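Local coordinates for trigger factor (Thermotoga maritima, PDB 2NSC), which probably acts as a ribosome-bound chaperone that keeps newly made proteins open and isomerises peptidyl-proline bonds, represented here by its N-terminal domain, at residues E28-N36 and R48-L58. Sequence-based numbering, arbitrary orientation.
Sequences EDKAVRYLN and RIPKNVLKMKL
N36, at the end of segment 28-36, and I49 join helix 21-36 to the loop leading into helix 51-58, a helix-helix contact polar at both ends and apolar in the middle. The N36 carboxamide lies against the I49 backbone and grips it twice. OD1 accepts from I49 N at 2.8 Å. This donor is tilted 27° from the carbonyl plane of the amide. ND2 donates to I49 O at 2.9 Å in a nearly straight bond, reaching a lone pair of that oxygen in its carbonyl plane. The two bonds fix the amide's rotation and pin the loop just ahead of P50, the N-cap of helix 51-58. A leucine in place of N36 would probably leave I49 N and O without these mates and the loop less firmly tied. The two helix segments cross at 81°, their axes 10.3 Å apart, and flank the helix-loop-helix tip of the N-terminal trigger factor domain. R48-P50 close the GFRKGRIP signature, so N36 ties down the base of the loop that, as in other trigger factors, probably contacts the ribosome. V32 splits its branches at this crossing: with CG1 anti to the backbone N (chi1 172°), that methyl faces L54 CD1, while CG2 packs 3.6 Å from K51 CB. L54 CD1 also touches L35 CB, and L35 meets L58 tip to tip, their CD1 methyls 3.5 Å apart. F62 of helix 62-71 also packs on V32. At the other end K55, bent at chi3, brings NZ within 2.5 Å of E28 OE2 in a salt bridge, nearly in line with the C-O bond. K51 crosses V32 at about a right angle, CB, CG and CD against the CG2 methyl, before its NZ makes a long, weak salt bridge to D29 OD1, 3.4 Å away.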
ATOM      1  N   GLU A  28       4.493  -4.109   2.882  1.00 20.67           N
ATOM      2  CA  GLU A  28       5.485  -4.569   1.908  1.00 21.40           C
ATOM      3  C   GLU A  28       6.082  -5.911   2.329  1.00 20.88           C
ATOM      4  O   GLU A  28       6.217  -6.797   1.504  1.00 20.45           O
ATOM      5  CB  GLU A  28       6.596  -3.532   1.721  1.00 21.30           C
ATOM      6  CG  GLU A  28       6.134  -2.243   1.038  1.00 23.44           C
ATOM      7  CD  GLU A  28       7.274  -1.256   0.790  1.00 23.86           C
ATOM      8  OE1 GLU A  28       7.534  -0.400   1.645  1.00 29.30           O
ATOM      9  OE2 GLU A  28       7.913  -1.316  -0.263  1.00 26.89           O
ATOM     10  N   ASP A  29       6.423  -6.053   3.616  1.00 20.85           N
ATOM     11  CA  ASP A  29       6.943  -7.307   4.176  1.00 20.78           C
ATOM     12  C   ASP A  29       5.937  -8.468   4.052  1.00 20.36           C
ATOM     13  O   ASP A  29       6.331  -9.600   3.782  1.00 20.31           O
ATOM     14  CB  ASP A  29       7.311  -7.132   5.658  1.00 21.12           C
ATOM     15  CG  ASP A  29       8.599  -6.341   5.877  1.00 24.05           C
ATOM     16  OD1 ASP A  29       9.400  -6.206   4.919  1.00 27.01           O
ATOM     17  OD2 ASP A  29       8.825  -5.871   7.032  1.00 25.97           O
ATOM     18  N   LYS A  30       4.648  -8.206   4.285  1.00 19.65           N
ATOM     19  CA  LYS A  30       3.650  -9.250   4.110  1.00 19.29           C
ATOM     20  C   LYS A  30       3.601  -9.642   2.639  1.00 19.89           C
ATOM     21  O   LYS A  30       3.462 -10.822   2.314  1.00 19.51           O
ATOM     22  CB  LYS A  30       2.268  -8.794   4.555  1.00 19.16           C
ATOM     23  CG  LYS A  30       2.125  -8.519   6.055  1.00 19.52           C
ATOM     24  CD  LYS A  30       0.743  -7.968   6.378  1.00 18.93           C
ATOM     25  CE  LYS A  30       0.680  -7.463   7.815  1.00 22.40           C
ATOM     26  NZ  LYS A  30      -0.710  -7.028   8.176  1.00 22.41           N
ATOM     27  N   ALA A  31       3.716  -8.649   1.755  1.00 19.59           N
ATOM     28  CA  ALA A  31       3.700  -8.888   0.312  1.00 20.14           C
ATOM     29  C   ALA A  31       4.850  -9.793  -0.124  1.00 20.47           C
ATOM     30  O   ALA A  31       4.659 -10.706  -0.922  1.00 20.99           O
ATOM     31  CB  ALA A  31       3.740  -7.555  -0.452  1.00 20.03           C
ATOM     32  N   VAL A  32       6.046  -9.546   0.404  1.00 20.85           N
ATOM     33  CA  VAL A  32       7.209 -10.401   0.127  1.00 20.70           C
ATOM     34  C   VAL A  32       6.947 -11.836   0.603  1.00 21.03           C
ATOM     35  O   VAL A  32       7.163 -12.797  -0.128  1.00 21.32           O
ATOM     36  CB  VAL A  32       8.505  -9.812   0.772  1.00 20.41           C
ATOM     37  CG1 VAL A  32       9.656 -10.763   0.651  1.00 19.42           C
ATOM     38  CG2 VAL A  32       8.847  -8.445   0.153  1.00 19.62           C
ATOM     39  N   ARG A  33       6.468 -11.953   1.835  1.00 21.15           N
ATOM     40  CA  ARG A  33       6.095 -13.223   2.457  1.00 21.77           C
ATOM     41  C   ARG A  33       5.087 -13.991   1.596  1.00 21.51           C
ATOM     42  O   ARG A  33       5.237 -15.182   1.357  1.00 21.28           O
ATOM     43  CB  ARG A  33       5.483 -12.918   3.830  1.00 21.45           C
ATOM     44  CG  ARG A  33       5.431 -14.061   4.828  1.00 23.36           C
ATOM     45  CD  ARG A  33       5.105 -13.488   6.220  1.00 22.86           C
ATOM     46  NE  ARG A  33       6.204 -12.633   6.627  1.00 22.89           N
ATOM     47  CZ  ARG A  33       6.101 -11.471   7.256  1.00 22.51           C
ATOM     48  NH1 ARG A  33       4.916 -10.952   7.591  1.00 20.30           N
ATOM     49  NH2 ARG A  33       7.221 -10.822   7.546  1.00 22.40           N
ATOM     50  N   TYR A  34       4.057 -13.287   1.137  1.00 21.57           N
ATOM     51  CA  TYR A  34       2.977 -13.888   0.365  1.00 21.39           C
ATOM     52  C   TYR A  34       3.492 -14.404  -0.979  1.00 21.14           C
ATOM     53  O   TYR A  34       3.159 -15.506  -1.410  1.00 20.78           O
ATOM     54  CB  TYR A  34       1.894 -12.826   0.143  1.00 21.33           C
ATOM     55  CG  TYR A  34       0.764 -13.267  -0.745  1.00 21.88           C
ATOM     56  CD1 TYR A  34      -0.339 -13.949  -0.215  1.00 22.60           C
ATOM     57  CD2 TYR A  34       0.765 -12.970  -2.104  1.00 21.40           C
ATOM     58  CE1 TYR A  34      -1.401 -14.356  -1.030  1.00 22.31           C
ATOM     59  CE2 TYR A  34      -0.296 -13.371  -2.920  1.00 22.20           C
ATOM     60  CZ  TYR A  34      -1.367 -14.069  -2.378  1.00 21.68           C
ATOM     61  OH  TYR A  34      -2.413 -14.474  -3.184  1.00 23.68           O
ATOM     62  N   LEU A  35       4.299 -13.582  -1.643  1.00 21.40           N
ATOM     63  CA  LEU A  35       4.838 -13.907  -2.953  1.00 21.04           C
ATOM     64  C   LEU A  35       5.817 -15.073  -2.897  1.00 22.00           C
ATOM     65  O   LEU A  35       5.841 -15.891  -3.818  1.00 21.99           O
ATOM     66  CB  LEU A  35       5.502 -12.687  -3.565  1.00 20.79           C
ATOM     67  CG  LEU A  35       4.474 -11.661  -4.061  1.00 20.31           C
ATOM     68  CD1 LEU A  35       5.124 -10.304  -4.306  1.00 19.50           C
ATOM     69  CD2 LEU A  35       3.746 -12.165  -5.321  1.00 18.59           C
ATOM     70  N   ASN A  36       6.603 -15.155  -1.820  1.00 22.26           N
ATOM     71  CA  ASN A  36       7.619 -16.196  -1.675  1.00 23.49           C
ATOM     72  C   ASN A  36       7.041 -17.554  -1.330  1.00 24.59           C
ATOM     73  O   ASN A  36       7.722 -18.577  -1.472  1.00 25.76           O
ATOM     74  CB  ASN A  36       8.671 -15.798  -0.638  1.00 23.34           C
ATOM     75  CG  ASN A  36       9.916 -15.209  -1.267  1.00 22.71           C
ATOM     76  OD1 ASN A  36      10.495 -15.807  -2.173  1.00 21.82           O
ATOM     77  ND2 ASN A  36      10.351 -14.038  -0.776  1.00 20.07           N
ATOM     78  N   ARG A  48      12.875 -17.742  -1.011  1.00 29.70           N
ATOM     79  CA  ARG A  48      13.999 -16.920  -0.565  1.00 30.08           C
ATOM     80  C   ARG A  48      14.278 -15.718  -1.463  1.00 30.31           C
ATOM     81  O   ARG A  48      15.388 -15.182  -1.454  1.00 30.81           O
ATOM     82  CB  ARG A  48      15.280 -17.771  -0.410  1.00 30.03           C
ATOM     83  CG  ARG A  48      15.126 -19.076   0.403  1.00 29.83           C
ATOM     84  CD  ARG A  48      14.930 -18.842   1.894  1.00 28.11           C
ATOM     85  NE  ARG A  48      15.929 -17.915   2.414  1.00 29.41           N
ATOM     86  CZ  ARG A  48      17.117 -18.256   2.910  1.00 27.44           C
ATOM     87  NH1 ARG A  48      17.492 -19.525   2.992  1.00 26.08           N
ATOM     88  NH2 ARG A  48      17.933 -17.305   3.340  1.00 27.15           N
ATOM     89  N   ILE A  49      13.296 -15.286  -2.245  1.00 30.47           N
ATOM     90  CA  ILE A  49      13.531 -14.137  -3.131  1.00 30.56           C
ATOM     91  C   ILE A  49      13.609 -12.845  -2.290  1.00 30.78           C
ATOM     92  O   ILE A  49      12.689 -12.553  -1.535  1.00 30.84           O
ATOM     93  CB  ILE A  49      12.453 -14.005  -4.240  1.00 30.65           C
ATOM     94  CG1 ILE A  49      12.222 -15.344  -4.962  1.00 30.34           C
ATOM     95  CG2 ILE A  49      12.854 -12.911  -5.235  1.00 30.22           C
ATOM     96  CD1 ILE A  49      10.923 -15.409  -5.782  1.00 29.42           C
ATOM     97  N   PRO A  50      14.720 -12.086  -2.396  1.00 31.01           N
ATOM     98  CA  PRO A  50      14.796 -10.809  -1.667  1.00 31.58           C
ATOM     99  C   PRO A  50      13.706  -9.802  -2.080  1.00 31.84           C
ATOM    100  O   PRO A  50      13.267  -9.816  -3.238  1.00 31.60           O
ATOM    101  CB  PRO A  50      16.199 -10.275  -2.027  1.00 31.27           C
ATOM    102  CG  PRO A  50      16.977 -11.486  -2.437  1.00 31.24           C
ATOM    103  CD  PRO A  50      15.962 -12.354  -3.139  1.00 31.01           C
ATOM    104  N   LYS A  51      13.278  -8.957  -1.135  1.00 32.53           N
ATOM    105  CA  LYS A  51      12.297  -7.881  -1.388  1.00 33.62           C
ATOM    106  C   LYS A  51      12.641  -7.008  -2.609  1.00 33.91           C
ATOM    107  O   LYS A  51      11.772  -6.720  -3.435  1.00 33.92           O
ATOM    108  CB  LYS A  51      12.089  -7.004  -0.133  1.00 33.50           C
ATOM    109  CG  LYS A  51      11.222  -5.747  -0.380  1.00 34.04           C
ATOM    110  CD  LYS A  51      10.542  -5.202   0.872  1.00 34.42           C
ATOM    111  CE  LYS A  51      11.518  -4.560   1.826  1.00 36.65           C
ATOM    112  NZ  LYS A  51      10.805  -3.878   2.953  1.00 38.72           N
ATOM    113  N   ASN A  52      13.905  -6.601  -2.712  1.00 34.62           N
ATOM    114  CA  ASN A  52      14.394  -5.758  -3.811  1.00 35.63           C
ATOM    115  C   ASN A  52      14.221  -6.351  -5.197  1.00 35.66           C
ATOM    116  O   ASN A  52      14.036  -5.629  -6.185  1.00 35.69           O
ATOM    117  CB  ASN A  52      15.871  -5.441  -3.594  1.00 35.86           C
ATOM    118  CG  ASN A  52      16.085  -4.493  -2.449  1.00 37.85           C
ATOM    119  OD1 ASN A  52      15.208  -3.668  -2.138  1.00 40.89           O
ATOM    120  ND2 ASN A  52      17.247  -4.598  -1.803  1.00 39.69           N
ATOM    121  N   VAL A  53      14.317  -7.671  -5.255  1.00 35.97           N
ATOM    122  CA  VAL A  53      14.210  -8.414  -6.492  1.00 36.44           C
ATOM    123  C   VAL A  53      12.743  -8.444  -6.904  1.00 36.96           C
ATOM    124  O   VAL A  53      12.412  -8.181  -8.059  1.00 37.35           O
ATOM    125  CB  VAL A  53      14.781  -9.830  -6.316  1.00 36.26           C
ATOM    126  CG1 VAL A  53      14.707 -10.624  -7.619  1.00 36.34           C
ATOM    127  CG2 VAL A  53      16.228  -9.741  -5.820  1.00 36.63           C
ATOM    128  N   LEU A  54      11.861  -8.723  -5.949  1.00 37.34           N
ATOM    129  CA  LEU A  54      10.427  -8.715  -6.221  1.00 37.45           C
ATOM    130  C   LEU A  54       9.951  -7.352  -6.743  1.00 37.81           C
ATOM    131  O   LEU A  54       9.278  -7.278  -7.776  1.00 38.10           O
ATOM    132  CB  LEU A  54       9.644  -9.163  -4.988  1.00 37.29           C
ATOM    133  CG  LEU A  54       9.784 -10.652  -4.652  1.00 36.82           C
ATOM    134  CD1 LEU A  54       9.216 -10.936  -3.290  1.00 35.43           C
ATOM    135  CD2 LEU A  54       9.105 -11.533  -5.693  1.00 35.87           C
ATOM    136  N   LYS A  55      10.345  -6.280  -6.060  1.00 38.03           N
ATOM    137  CA  LYS A  55       9.997  -4.921  -6.471  1.00 38.43           C
ATOM    138  C   LYS A  55      10.473  -4.606  -7.880  1.00 39.40           C
ATOM    139  O   LYS A  55       9.800  -3.869  -8.604  1.00 39.67           O
ATOM    140  CB  LYS A  55      10.564  -3.900  -5.486  1.00 38.23           C
ATOM    141  CG  LYS A  55      10.178  -4.203  -4.051  1.00 37.75           C
ATOM    142  CD  LYS A  55      10.621  -3.140  -3.079  1.00 36.89           C
ATOM    143  CE  LYS A  55       9.568  -2.070  -2.904  1.00 37.22           C
ATOM    144  NZ  LYS A  55       9.921  -1.201  -1.748  1.00 37.09           N
ATOM    145  N   MET A  56      11.627  -5.165  -8.262  1.00 40.15           N
ATOM    146  CA  MET A  56      12.223  -4.942  -9.595  1.00 41.27           C
ATOM    147  C   MET A  56      11.503  -5.722 -10.709  1.00 40.71           C
ATOM    148  O   MET A  56      11.140  -5.149 -11.741  1.00 40.53           O
ATOM    149  CB  MET A  56      13.722  -5.271  -9.576  1.00 41.13           C
ATOM    150  CG  MET A  56      14.422  -5.059 -10.901  1.00 42.30           C
ATOM    151  SD  MET A  56      16.043  -5.842 -10.970  1.00 43.71           S
ATOM    152  CE  MET A  56      15.596  -7.584 -11.043  1.00 43.39           C
ATOM    153  N   LYS A  57      11.307  -7.022 -10.482  1.00 40.49           N
ATOM    154  CA  LYS A  57      10.555  -7.895 -11.389  1.00 40.39           C
ATOM    155  C   LYS A  57       9.121  -7.401 -11.609  1.00 39.87           C
ATOM    156  O   LYS A  57       8.701  -7.162 -12.748  1.00 39.72           O
ATOM    157  CB  LYS A  57      10.504  -9.331 -10.838  1.00 40.79           C
ATOM    158  CG  LYS A  57      11.854  -9.998 -10.605  1.00 41.90           C
ATOM    159  CD  LYS A  57      12.570 -10.260 -11.899  1.00 44.58           C
ATOM    160  CE  LYS A  57      13.934 -10.861 -11.658  1.00 45.71           C
ATOM    161  NZ  LYS A  57      14.461 -11.446 -12.917  1.00 45.93           N
ATOM    162  N   LEU A  58       8.390  -7.245 -10.504  1.00 38.93           N
ATOM    163  CA  LEU A  58       6.979  -6.863 -10.522  1.00 38.17           C
ATOM    164  C   LEU A  58       6.719  -5.410 -10.905  1.00 37.46           C
ATOM    165  O   LEU A  58       5.668  -5.105 -11.459  1.00 37.51           O
ATOM    166  CB  LEU A  58       6.325  -7.136  -9.163  1.00 38.30           C
ATOM    167  CG  LEU A  58       6.430  -8.536  -8.553  1.00 38.63           C
ATOM    168  CD1 LEU A  58       5.415  -8.708  -7.446  1.00 39.08           C
ATOM    169  CD2 LEU A  58       6.249  -9.603  -9.604  1.00 40.39           C
TER